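Stromal cell-derived factor 2-like protein (Arabidopsis thaliana, PDB 3MAL) takes part in endoplasmic reticulum protein quality control and the unfolded protein response, forming a complex with ERDJ3B and BIP1 that EFR immune receptor kinases need to accumulate and function. Local coordinates at residues S44-Q49 / N109-C114; H102-S107 / Q169-G174; V16-G21 / W64-V69; G77-S82 / G135-Q140. One frame throughout, in Å; residues are numbered along the deposited sequence.

Interaction 1: S44-Q49 / N109-C114; sequences SGSGQQ and NLEVSC
The carboxylate of E111 reaches from its strand to the loop 44-49, where S46 receives it. The contact ties the loop before strand 49-54 to a strand of the second MIR repeat in the beta-trefoil. S46 N points at E111 OE2 (3.1 Å), meeting it on the syn side and 23° out of the carboxylate plane. S46 OG also lies against OE1, although that approach is too short for its details to be trusted. The glutamate gets there because CG stands anti to its own backbone N (chi1 -165°) and the chain beyond stays extended. Glycine suits position 45: in the type II' turn from S44 to G47 it has a positive phi, and its bare CA lets E111 OE2 come within 3.5 Å. The hydroxyl of S46 has a second use, accepting from Q48 N at 3.1 Å in an ST turn that holds the loop's shape. Q48 OE1 accepts a hydrogen bond from S113 OG at 2.7 Å, with a weak further bond from H100. Q49 and C114 form an antiparallel hydrogen-bonded pair with one direct arm, C114 N to Q49 O at 2.8 Å. The other arm runs through a water, which accepts from Q49 N and donates to C114 O at 2.8 Å. The amide oxygen of Q49 is bonded to the hydroxyls of S37, on strand 34-38, and T93. Strand 110-115 pairs with 49-54, 96-100 and 170-175 in the branched antiparallel sheet, and H98 and H100 of 96-100 pack on S113, Q48, S46 and E111.

Interaction 2: H102-S107 / Q169-G174; sequences HASPIS and QQEVCG
E171 is the first residue of 169-174 to meet the loop 102-107, and its carboxylate is surrounded by donors there. OE2 takes three bonds: from S104 OG at 2.8 Å and I106 N at 2.8 Å, both from above the carboxylate plane, and from S107 N at 2.9 Å on the syn side. OE1 offers its syn lone pair to S107 OG at 2.7 Å, and H158 donates to the same oxygen. So many donors round a buried carboxylate would favour its ionised form and hold it from rotating. CG lies anti to the backbone N (chi1 -163°), which sends the extended chain straight out to the loop. Serines fit at 104 and 107 because a short hydroxyl can serve the carboxylate and still bond to N109 near by. P105 brings its CD close to OE2, and the backbone after it presents the amides of I106 and S107 to that oxygen. In this beta-trefoil of MIR repeats, a loop between two strands of one repeat is thus held by a strand of the next. V172 then turns the other way, onto V112, L35 and L155 in the apolar interior. C173 faces the loop again: its CB rests 3.7 Å from S104 OG. Its SG, swung between its own N and carbonyl carbon (chi1 63°), lies 3.9 Å from S107 OG, a small group fitting beside the two serines.

Interaction 3: V16-G21 / W64-V69; sequences VEITYG and WIVKPV
Y20 and V66 bring the N-terminal segment 16-21 against strand 64-67, a member of the six-stranded barrel of this beta-trefoil. The touching parts, 18-21 and 65-68, run 89° apart, so they share a crossing point and not a ladder. That point is fixed by G21 N, which donates to V66 O at 2.8 Å in a nearly straight bond (173°). Glycine belongs at 21 because phi is positive there and the carbonyl of Y20 would crowd a side chain. On the packed side, V66 is buried and its two methyls point to different partners: CG2 meets I18 CG2 at 4.2 Å, while CG1 touches the ring of Y20, and L88 and I24 complete the surroundings. T19, buried but turned from the strand, bonds through OG1 to L192 O. The other side is looser and partly exposed: I65 lies loosely beside G21, and K67 points away, its NZ hydrogen-bonded to Q89 OE1. Y20 returns to the tight part. Its CG sits beside the backbone N (chi1 -67°), which lays the ring obliquely across the K67-P68 peptide, with CD2 3.4 Å from P68 N and 3.6 Å from P68 CD.

Interaction 4: G77-S82 / G135-Q140; sequences GDAVKS and GKTWKQ. With SO4 (sulfate ion), chain E; SO4 (sulfate ion), chain C.
Oxygen O4 of the chain E sulfate is gripped by T137 and K139: T137 OG1 binds it at 2.8 Å, K139 NZ at 3.0 Å, and T137 N adds a weak bond. Across the contact, T137 CG2 packs against A79 CB at 3.8 Å. K136 N holds O1 of the same ion, and K136 NZ reaches O2 weakly. A bend at chi4 (75°) turns K139 NZ back, so that it also meets O2 of the chain C sulfate at 2.8 Å and donates to T137 O. Behind this site the two loops, which precede strands 85-90 and 143-148 at an end of the trefoil barrel, are joined on both flanks of K81 and T137: W138 N donates to V80 O at 2.8 Å, and S82 N to K136 O at 2.9 Å. The V80 and W138 side chains run side by side towards I86 and L129, V80 CB lying in plane at the indole edge. K81 lies alongside T137, its NZ and CD both against T137 CG2. A branched threonine therefore serves both sides, apolar contact through CG2 and anion binding through OG1. Lysines beside amide donors suggest a site that can accommodate an anion, although both sulfates probably come from the crystallisation liquor.

Overall arrangement
Interactions 1 and 2 lie on one side of the chain's centre and share the sheet in which strands 110-115 and 170-175 are neighbours. Both are partly buried: each settles a buried strand glutamate in a more exposed loop, and they join where N109 O meets S104 N. Interactions 3 and 4, on the opposite side, belong to the barrel and its end loops, and rely on backbone bonds and apolar packing instead. They meet at I18 N with W138 O. Interaction 3 is the most apolar; interaction 4 adds an anion site at the surface to a buried tryptophan. The two regions touch where C114 SG of interaction 1 rests on W64 CH2 of interaction 3.

Interaction 1: S44-Q49 / N109-C114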
loop_
_atom_site.group_PDB
_atom_site.type_symbol
_atom_site.label_atom_id
_atom_site.label_comp_id
_atom_site.label_asym_id
_atom_site.label_seq_id
_atom_site.Cartn_x
_atom_site.Cartn_y
_atom_site.Cartn_z
ATOM N N SER A 44 -10.882 -13.517 -10.293
ATOM C CA SER A 44 -11.890 -12.712 -10.959
ATOM C C SER A 44 -11.560 -11.208 -10.853
ATOM O O SER A 44 -10.384 -10.843 -10.883
ATOM C CB SER A 44 -13.281 -13.083 -10.448
ATOM O OG SER A 44 -13.452 -12.676 -9.101
ATOM N N GLY A 45 -12.553 -10.324 -10.765
ATOM C CA GLY A 45 -12.267 -8.907 -10.839
ATOM C C GLY A 45 -11.387 -8.619 -12.052
ATOM O O GLY A 45 -11.740 -8.961 -13.195
ATOM N N SER A 46 -10.232 -7.999 -11.806
ATOM C CA SER A 46 -9.352 -7.558 -12.888
ATOM C C SER A 46 -8.446 -8.673 -13.389
ATOM O O SER A 46 -7.832 -8.539 -14.442
ATOM C CB SER A 46 -8.474 -6.403 -12.396
ATOM O OG SER A 46 -7.572 -6.883 -11.390
ATOM N N GLY A 47 -8.342 -9.762 -12.627
ATOM C CA GLY A 47 -7.357 -10.804 -12.938
ATOM C C GLY A 47 -5.902 -10.339 -12.790
ATOM O O GLY A 47 -4.976 -11.028 -13.242
ATOM N N GLN A 48 -5.677 -9.171 -12.181
ATOM C CA GLN A 48 -4.296 -8.699 -11.961
ATOM C C GLN A 48 -3.650 -9.416 -10.747
ATOM O O GLN A 48 -4.318 -10.171 -10.048
ATOM C CB GLN A 48 -4.242 -7.167 -11.817
ATOM C CG GLN A 48 -4.593 -6.417 -13.126
ATOM C CD GLN A 48 -4.890 -4.948 -12.915
ATOM O OE1 GLN A 48 -4.594 -4.388 -11.859
ATOM N NE2 GLN A 48 -5.482 -4.317 -13.916
ATOM N N GLN A 49 -2.359 -9.169 -10.516
ATOM C CA GLN A 49 -1.625 -9.749 -9.375
ATOM C C GLN A 49 -2.299 -9.364 -8.071
ATOM O O GLN A 49 -2.628 -8.177 -7.850
ATOM C CB GLN A 49 -0.181 -9.248 -9.379
ATOM C CG GLN A 49 0.739 -9.867 -8.290
ATOM C CD GLN A 49 2.179 -9.384 -8.417
ATOM O OE1 GLN A 49 2.672 -8.618 -7.574
ATOM N NE2 GLN A 49 2.856 -9.809 -9.485
ATOM N N ASN A 109 -15.793 -5.246 -2.103
ATOM C CA ASN A 109 -15.406 -3.833 -2.061
ATOM C C ASN A 109 -14.426 -3.570 -3.206
ATOM O O ASN A 109 -14.350 -4.372 -4.138
ATOM C CB ASN A 109 -14.826 -3.472 -0.681
ATOM C CG ASN A 109 -15.903 -3.444 0.404
ATOM O OD1 ASN A 109 -16.846 -2.656 0.326
ATOM N ND2 ASN A 109 -15.780 -4.316 1.392
ATOM N N LEU A 110 -13.703 -2.455 -3.189
ATOM C CA LEU A 110 -12.859 -2.123 -4.339
ATOM C C LEU A 110 -11.684 -3.084 -4.350
ATOM O O LEU A 110 -10.999 -3.223 -3.345
ATOM C CB LEU A 110 -12.336 -0.688 -4.192
ATOM C CG LEU A 110 -12.942 0.582 -4.832
ATOM C CD1 LEU A 110 -14.140 0.395 -5.793
ATOM C CD2 LEU A 110 -13.133 1.716 -3.787
ATOM N N GLU A 111 -11.425 -3.728 -5.481
ATOM C CA GLU A 111 -10.222 -4.549 -5.585
ATOM C C GLU A 111 -8.929 -3.728 -5.464
ATOM O O GLU A 111 -8.742 -2.677 -6.126
ATOM C CB GLU A 111 -10.199 -5.296 -6.901
ATOM C CG GLU A 111 -9.193 -6.441 -6.953
ATOM C CD GLU A 111 -8.959 -6.883 -8.373
ATOM O OE1 GLU A 111 -8.127 -6.250 -9.065
ATOM O OE2 GLU A 111 -9.631 -7.837 -8.797
ATOM N N VAL A 112 -8.027 -4.245 -4.637
ATOM C CA VAL A 112 -6.673 -3.735 -4.568
ATOM C C VAL A 112 -5.706 -4.754 -5.160
ATOM O O VAL A 112 -5.630 -5.900 -4.677
ATOM C CB VAL A 112 -6.290 -3.350 -3.094
ATOM C CG1 VAL A 112 -4.841 -2.909 -3.016
ATOM C CG2 VAL A 112 -7.169 -2.207 -2.628
ATOM N N SER A 113 -4.986 -4.336 -6.210
ATOM C CA SER A 113 -4.089 -5.236 -6.938
ATOM C C SER A 113 -2.668 -4.697 -7.067
ATOM O O SER A 113 -2.339 -3.588 -6.589
ATOM C CB SER A 113 -4.645 -5.527 -8.354
ATOM O OG SER A 113 -4.587 -4.366 -9.182
ATOM N N CYS A 114 -1.817 -5.508 -7.693
ATOM C CA CYS A 114 -0.500 -5.067 -8.140
ATOM C C CYS A 114 -0.497 -5.020 -9.674
ATOM O O CYS A 114 -0.825 -6.014 -10.337
ATOM C CB CYS A 114 0.620 -5.985 -7.594
ATOM S SG CYS A 114 1.490 -5.229 -6.166
HETATM O O HOH W 1 -0.886 -7.528 -12.632
#

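Interaction 2: H102-S107 / Q169-G174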
loop_
_atom_site.group_PDB
_atom_site.type_symbol
_atom_site.label_atom_id
_atom_site.label_comp_id
_atom_site.label_asym_id
_atom_site.label_seq_id
_atom_site.Cartn_x
_atom_site.Cartn_y
_atom_site.Cartn_z
ATOM N N HIS A 102 -13.204 -2.744 -9.708
ATOM C CA HIS A 102 -13.504 -4.165 -9.777
ATOM C C HIS A 102 -13.835 -4.586 -8.356
ATOM O O HIS A 102 -13.372 -3.946 -7.403
ATOM C CB HIS A 102 -12.285 -4.957 -10.277
ATOM C CG HIS A 102 -12.122 -4.931 -11.757
ATOM N ND1 HIS A 102 -11.200 -4.124 -12.401
ATOM C CD2 HIS A 102 -12.773 -5.610 -12.730
ATOM C CE1 HIS A 102 -11.292 -4.314 -13.706
ATOM N NE2 HIS A 102 -12.228 -5.220 -13.929
ATOM N N ALA A 103 -14.651 -5.627 -8.207
ATOM C CA ALA A 103 -14.974 -6.197 -6.893
ATOM C C ALA A 103 -13.841 -7.061 -6.297
ATOM O O ALA A 103 -13.305 -7.952 -6.964
ATOM C CB ALA A 103 -16.294 -7.014 -6.968
ATOM N N SER A 104 -13.483 -6.771 -5.040
ATOM C CA SER A 104 -12.508 -7.560 -4.265
ATOM C C SER A 104 -13.105 -8.952 -4.000
ATOM O O SER A 104 -14.329 -9.085 -3.947
ATOM C CB SER A 104 -12.175 -6.844 -2.954
ATOM O OG SER A 104 -13.286 -6.763 -2.053
ATOM N N PRO A 105 -12.255 -9.984 -3.820
ATOM C CA PRO A 105 -12.799 -11.355 -3.873
ATOM C C PRO A 105 -13.643 -11.840 -2.695
ATOM O O PRO A 105 -14.412 -12.798 -2.868
ATOM C CB PRO A 105 -11.542 -12.239 -4.028
ATOM C CG PRO A 105 -10.364 -11.312 -4.029
ATOM C CD PRO A 105 -10.809 -9.963 -3.586
ATOM N N ILE A 106 -13.510 -11.235 -1.515
ATOM C CA ILE A 106 -14.247 -11.730 -0.351
ATOM C C ILE A 106 -15.431 -10.832 -0.004
ATOM O O ILE A 106 -16.561 -11.326 0.110
ATOM C CB ILE A 106 -13.331 -11.989 0.919
ATOM C CG1 ILE A 106 -12.316 -13.107 0.632
ATOM C CG2 ILE A 106 -14.168 -12.391 2.113
ATOM C CD1 ILE A 106 -11.440 -13.493 1.858
ATOM N N SER A 107 -15.177 -9.530 0.139
ATOM C CA SER A 107 -16.185 -8.591 0.643
ATOM C C SER A 107 -16.883 -7.754 -0.452
ATOM O O SER A 107 -17.801 -6.988 -0.163
ATOM C CB SER A 107 -15.577 -7.680 1.709
ATOM O OG SER A 107 -14.542 -6.868 1.144
ATOM N N GLN A 169 -4.104 -15.626 5.069
ATOM C CA GLN A 169 -3.845 -14.229 4.655
ATOM C C GLN A 169 -5.176 -13.467 4.532
ATOM O O GLN A 169 -6.199 -14.067 4.205
ATOM C CB GLN A 169 -3.079 -14.169 3.339
ATOM C CG GLN A 169 -1.615 -14.643 3.471
ATOM C CD GLN A 169 -0.893 -14.790 2.124
ATOM O OE1 GLN A 169 -1.037 -13.950 1.219
ATOM N NE2 GLN A 169 -0.073 -15.856 2.001
ATOM N N GLN A 170 -5.162 -12.167 4.823
ATOM C CA GLN A 170 -6.397 -11.364 4.843
ATOM C C GLN A 170 -6.643 -10.707 3.488
ATOM O O GLN A 170 -5.688 -10.357 2.766
ATOM C CB GLN A 170 -6.334 -10.257 5.922
ATOM C CG GLN A 170 -6.290 -10.789 7.320
ATOM C CD GLN A 170 -6.084 -9.728 8.389
ATOM O OE1 GLN A 170 -5.796 -8.546 8.112
ATOM N NE2 GLN A 170 -6.237 -10.142 9.629
ATOM N N GLU A 171 -7.922 -10.525 3.163
ATOM C CA GLU A 171 -8.314 -9.647 2.060
ATOM C C GLU A 171 -7.811 -8.228 2.300
ATOM O O GLU A 171 -7.913 -7.694 3.412
ATOM C CB GLU A 171 -9.841 -9.596 1.897
ATOM C CG GLU A 171 -10.285 -9.044 0.533
ATOM C CD GLU A 171 -11.738 -8.614 0.523
ATOM O OE1 GLU A 171 -12.175 -8.006 1.509
ATOM O OE2 GLU A 171 -12.437 -8.873 -0.471
ATOM N N VAL A 172 -7.290 -7.622 1.237
ATOM C CA VAL A 172 -7.036 -6.186 1.225
ATOM C C VAL A 172 -7.971 -5.599 0.171
ATOM O O VAL A 172 -8.157 -6.186 -0.904
ATOM C CB VAL A 172 -5.543 -5.885 0.938
ATOM C CG1 VAL A 172 -5.296 -4.363 0.735
ATOM C CG2 VAL A 172 -4.694 -6.435 2.087
ATOM N N CYS A 173 -8.604 -4.476 0.499
ATOM C CA CYS A 173 -9.567 -3.863 -0.430
ATOM C C CYS A 173 -9.611 -2.358 -0.186
ATOM O O CYS A 173 -8.846 -1.846 0.630
ATOM C CB CYS A 173 -10.952 -4.495 -0.254
ATOM S SG CYS A 173 -11.676 -4.239 1.373
ATOM N N GLY A 174 -10.474 -1.660 -0.928
ATOM C CA GLY A 174 -10.693 -0.222 -0.751
ATOM C C GLY A 174 -12.143 0.015 -0.353
ATOM O O GLY A 174 -13.048 -0.625 -0.917
#

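Interaction 3: V16-G21 / W64-V69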
loop_
_atom_site.group_PDB
_atom_site.type_symbol
_atom_site.label_atom_id
_atom_site.label_comp_id
_atom_site.label_asym_id
_atom_site.label_seq_id
_atom_site.Cartn_x
_atom_site.Cartn_y
_atom_site.Cartn_z
ATOM N N VAL A 16 13.690 7.973 11.616
ATOM C CA VAL A 16 12.215 7.737 11.493
ATOM C C VAL A 16 11.517 8.479 10.351
ATOM O O VAL A 16 10.384 8.099 10.028
ATOM C CB VAL A 16 11.367 8.050 12.784
ATOM C CG1 VAL A 16 11.778 7.207 13.996
ATOM C CG2 VAL A 16 11.292 9.574 13.101
ATOM N N GLU A 17 12.120 9.536 9.782
ATOM C CA GLU A 17 11.491 10.252 8.646
ATOM C C GLU A 17 11.488 9.391 7.384
ATOM O O GLU A 17 12.530 8.915 6.907
ATOM C CB GLU A 17 12.120 11.627 8.364
ATOM C CG GLU A 17 11.977 12.645 9.483
ATOM C CD GLU A 17 13.147 12.570 10.445
ATOM O OE1 GLU A 17 13.881 11.546 10.418
ATOM O OE2 GLU A 17 13.349 13.549 11.209
ATOM N N ILE A 18 10.319 9.192 6.816
ATOM C CA ILE A 18 10.258 8.315 5.669
ATOM C C ILE A 18 10.458 9.121 4.388
ATOM O O ILE A 18 9.675 10.021 4.088
ATOM C CB ILE A 18 8.912 7.577 5.628
ATOM C CG1 ILE A 18 8.759 6.686 6.878
ATOM C CG2 ILE A 18 8.762 6.819 4.316
ATOM C CD1 ILE A 18 7.396 6.022 7.002
ATOM N N THR A 19 11.499 8.802 3.626
ATOM C CA THR A 19 11.854 9.596 2.447
ATOM C C THR A 19 11.549 8.823 1.163
ATOM O O THR A 19 11.453 7.594 1.187
ATOM C CB THR A 19 13.364 9.936 2.450
ATOM O OG1 THR A 19 14.113 8.733 2.694
ATOM C CG2 THR A 19 13.688 10.966 3.546
ATOM N N TYR A 20 11.423 9.523 0.036
ATOM C CA TYR A 20 11.242 8.806 -1.221
ATOM C C TYR A 20 12.462 7.930 -1.480
ATOM O O TYR A 20 13.599 8.330 -1.178
ATOM C CB TYR A 20 11.010 9.772 -2.387
ATOM C CG TYR A 20 9.691 10.509 -2.291
ATOM C CD1 TYR A 20 9.636 11.825 -1.798
ATOM C CD2 TYR A 20 8.503 9.904 -2.673
ATOM C CE1 TYR A 20 8.424 12.502 -1.683
ATOM C CE2 TYR A 20 7.275 10.612 -2.590
ATOM C CZ TYR A 20 7.256 11.898 -2.088
ATOM O OH TYR A 20 6.066 12.596 -1.972
ATOM N N GLY A 21 12.224 6.744 -2.043
ATOM C CA GLY A 21 13.303 5.795 -2.265
ATOM C C GLY A 21 13.465 4.798 -1.128
ATOM O O GLY A 21 14.220 3.844 -1.249
ATOM N N TRP A 64 7.891 -2.722 0.189
ATOM C CA TRP A 64 7.397 -1.776 -0.814
ATOM C C TRP A 64 8.380 -0.589 -0.878
ATOM O O TRP A 64 8.865 -0.137 0.163
ATOM C CB TRP A 64 5.983 -1.272 -0.422
ATOM C CG TRP A 64 4.994 -2.391 -0.285
ATOM C CD1 TRP A 64 4.779 -3.181 0.835
ATOM C CD2 TRP A 64 4.111 -2.882 -1.304
ATOM N NE1 TRP A 64 3.816 -4.129 0.558
ATOM C CE2 TRP A 64 3.391 -3.965 -0.746
ATOM C CE3 TRP A 64 3.847 -2.500 -2.628
ATOM C CZ2 TRP A 64 2.412 -4.666 -1.464
ATOM C CZ3 TRP A 64 2.876 -3.214 -3.359
ATOM C CH2 TRP A 64 2.174 -4.288 -2.769
ATOM N N ILE A 65 8.642 -0.082 -2.082
ATOM C CA ILE A 65 9.432 1.153 -2.250
ATOM C C ILE A 65 8.522 2.389 -2.396
ATOM O O ILE A 65 7.625 2.415 -3.245
ATOM C CB ILE A 65 10.431 1.053 -3.431
ATOM C CG1 ILE A 65 11.338 -0.169 -3.266
ATOM C CG2 ILE A 65 11.296 2.315 -3.509
ATOM C CD1 ILE A 65 12.126 -0.098 -1.955
ATOM N N VAL A 66 8.722 3.413 -1.551
ATOM C CA VAL A 66 7.922 4.641 -1.642
ATOM C C VAL A 66 8.463 5.496 -2.798
ATOM O O VAL A 66 9.656 5.842 -2.823
ATOM C CB VAL A 66 8.010 5.481 -0.349
ATOM C CG1 VAL A 66 7.059 6.682 -0.408
ATOM C CG2 VAL A 66 7.762 4.622 0.876
ATOM N N LYS A 67 7.593 5.811 -3.758
ATOM C CA LYS A 67 8.004 6.611 -4.914
ATOM C C LYS A 67 7.059 7.796 -5.211
ATOM O O LYS A 67 5.857 7.750 -4.878
ATOM C CB LYS A 67 8.154 5.710 -6.153
ATOM C CG LYS A 67 9.378 4.793 -6.097
ATOM C CD LYS A 67 9.595 4.016 -7.422
ATOM C CE LYS A 67 10.774 3.067 -7.249
ATOM N NZ LYS A 67 11.292 2.445 -8.528
ATOM N N PRO A 68 7.605 8.868 -5.828
ATOM C CA PRO A 68 6.767 9.971 -6.296
ATOM C C PRO A 68 6.046 9.601 -7.599
ATOM O O PRO A 68 6.281 8.525 -8.167
ATOM C CB PRO A 68 7.792 11.098 -6.529
ATOM C CG PRO A 68 9.002 10.406 -6.961
ATOM C CD PRO A 68 9.028 9.094 -6.154
ATOM N N VAL A 69 5.148 10.463 -8.054
ATOM C CA VAL A 69 4.600 10.310 -9.402
ATOM C C VAL A 69 5.627 10.901 -10.402
ATOM O O VAL A 69 6.267 11.924 -10.120
ATOM C CB VAL A 69 3.154 10.901 -9.550
ATOM C CG1 VAL A 69 2.325 10.634 -8.291
ATOM C CG2 VAL A 69 3.173 12.367 -9.858
#

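Interaction 4: G77-S82 / G135-Q140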
loop_
_atom_site.group_PDB
_atom_site.type_symbol
_atom_site.label_atom_id
_atom_site.label_comp_id
_atom_site.label_asym_id
_atom_site.label_seq_id
_atom_site.Cartn_x
_atom_site.Cartn_y
_atom_site.Cartn_z
ATOM N N GLY A 77 15.215 10.738 -1.124
ATOM C CA GLY A 77 15.765 11.490 0.007
ATOM C C GLY A 77 14.916 12.672 0.491
ATOM O O GLY A 77 15.221 13.272 1.518
ATOM N N ASP A 78 13.874 13.040 -0.266
ATOM C CA ASP A 78 12.958 14.086 0.193
ATOM C C ASP A 78 11.944 13.442 1.150
ATOM O O ASP A 78 11.486 12.313 0.912
ATOM C CB ASP A 78 12.225 14.769 -0.982
ATOM C CG ASP A 78 13.129 15.688 -1.819
ATOM O OD1 ASP A 78 14.298 15.982 -1.428
ATOM O OD2 ASP A 78 12.654 16.122 -2.896
ATOM N N ALA A 79 11.616 14.136 2.242
ATOM C CA ALA A 79 10.563 13.670 3.147
ATOM C C ALA A 79 9.224 13.593 2.411
ATOM O O ALA A 79 8.878 14.493 1.640
ATOM C CB ALA A 79 10.442 14.614 4.393
ATOM N N VAL A 80 8.465 12.533 2.647
ATOM C CA VAL A 80 7.115 12.441 2.102
ATOM C C VAL A 80 6.189 13.262 3.018
ATOM O O VAL A 80 6.169 13.042 4.233
ATOM C CB VAL A 80 6.605 10.961 2.024
ATOM C CG1 VAL A 80 5.285 10.886 1.281
ATOM C CG2 VAL A 80 7.653 10.061 1.349
ATOM N N LYS A 81 5.451 14.203 2.429
ATOM C CA LYS A 81 4.539 15.111 3.158
ATOM C C LYS A 81 3.117 14.560 3.263
ATOM O O LYS A 81 2.651 13.839 2.376
ATOM C CB LYS A 81 4.492 16.498 2.502
ATOM C CG LYS A 81 5.851 17.251 2.382
ATOM C CD LYS A 81 6.370 17.732 3.718
ATOM C CE LYS A 81 7.703 18.465 3.523
ATOM N NZ LYS A 81 8.185 19.044 4.812
ATOM N N SER A 82 2.427 14.903 4.353
ATOM C CA SER A 82 0.992 14.661 4.425
ATOM C C SER A 82 0.347 15.324 3.206
ATOM O O SER A 82 0.668 16.469 2.871
ATOM C CB SER A 82 0.401 15.258 5.708
ATOM O OG SER A 82 -0.937 14.788 5.891
ATOM N N GLY A 135 0.990 15.885 12.332
ATOM C CA GLY A 135 2.284 15.585 11.700
ATOM C C GLY A 135 2.286 15.963 10.229
ATOM O O GLY A 135 1.323 15.693 9.518
ATOM N N LYS A 136 3.370 16.584 9.770
ATOM C CA LYS A 136 3.436 17.053 8.407
ATOM C C LYS A 136 4.305 16.190 7.488
ATOM O O LYS A 136 4.128 16.208 6.270
ATOM C CB LYS A 136 3.867 18.519 8.386
ATOM C CG LYS A 136 2.804 19.480 8.996
ATOM C CD LYS A 136 3.415 20.864 9.302
ATOM C CE LYS A 136 4.246 20.750 10.599
ATOM N NZ LYS A 136 5.275 21.794 10.702
ATOM N N THR A 137 5.236 15.442 8.064
ATOM C CA THR A 137 6.058 14.512 7.290
ATOM C C THR A 137 5.809 13.090 7.791
ATOM O O THR A 137 5.593 12.887 8.990
ATOM C CB THR A 137 7.571 14.837 7.366
ATOM O OG1 THR A 137 7.993 14.791 8.725
ATOM C CG2 THR A 137 7.899 16.233 6.768
ATOM N N TRP A 138 5.844 12.132 6.870
ATOM C CA TRP A 138 5.572 10.732 7.161
ATOM C C TRP A 138 6.718 10.147 8.001
ATOM O O TRP A 138 7.896 10.315 7.653
ATOM C CB TRP A 138 5.397 9.957 5.841
ATOM C CG TRP A 138 4.740 8.582 5.931
ATOM C CD1 TRP A 138 4.123 8.016 7.016
ATOM C CD2 TRP A 138 4.624 7.628 4.871
ATOM N NE1 TRP A 138 3.652 6.760 6.695
ATOM C CE2 TRP A 138 3.934 6.506 5.383
ATOM C CE3 TRP A 138 5.042 7.613 3.530
ATOM C CZ2 TRP A 138 3.656 5.367 4.604
ATOM C CZ3 TRP A 138 4.760 6.479 2.744
ATOM C CH2 TRP A 138 4.062 5.376 3.291
ATOM N N LYS A 139 6.359 9.473 9.094
ATOM C CA LYS A 139 7.323 8.846 9.983
ATOM C C LYS A 139 6.966 7.398 10.299
ATOM O O LYS A 139 5.804 6.987 10.203
ATOM C CB LYS A 139 7.470 9.653 11.295
ATOM C CG LYS A 139 8.003 11.073 11.068
ATOM C CD LYS A 139 8.008 11.863 12.366
ATOM C CE LYS A 139 8.294 13.344 12.090
ATOM N NZ LYS A 139 7.092 13.974 11.514
ATOM N N GLN A 140 7.963 6.610 10.688
ATOM C CA GLN A 140 7.703 5.258 11.139
ATOM C C GLN A 140 6.792 5.250 12.371
ATOM O O GLN A 140 6.913 6.098 13.247
ATOM C CB GLN A 140 9.024 4.563 11.459
ATOM C CG GLN A 140 8.849 3.162 11.960
ATOM C CD GLN A 140 10.181 2.484 12.252
ATOM O OE1 GLN A 140 10.844 1.972 11.352
ATOM N NE2 GLN A 140 10.550 2.445 13.529
HETATM S S SO4 E . 6.633 17.795 11.329
HETATM O O1 SO4 E . 5.219 17.815 11.660
HETATM O O2 SO4 E . 6.988 19.067 10.703
HETATM O O3 SO4 E . 7.380 17.562 12.571
HETATM O O4 SO4 E . 6.890 16.715 10.387
HETATM S S SO4 C . 4.367 13.320 14.345
HETATM O O1 SO4 C . 3.797 14.356 15.203
HETATM O O2 SO4 C . 4.870 13.960 13.162
HETATM O O3 SO4 C . 5.403 12.587 15.050
HETATM O O4 SO4 C . 3.300 12.413 13.952
#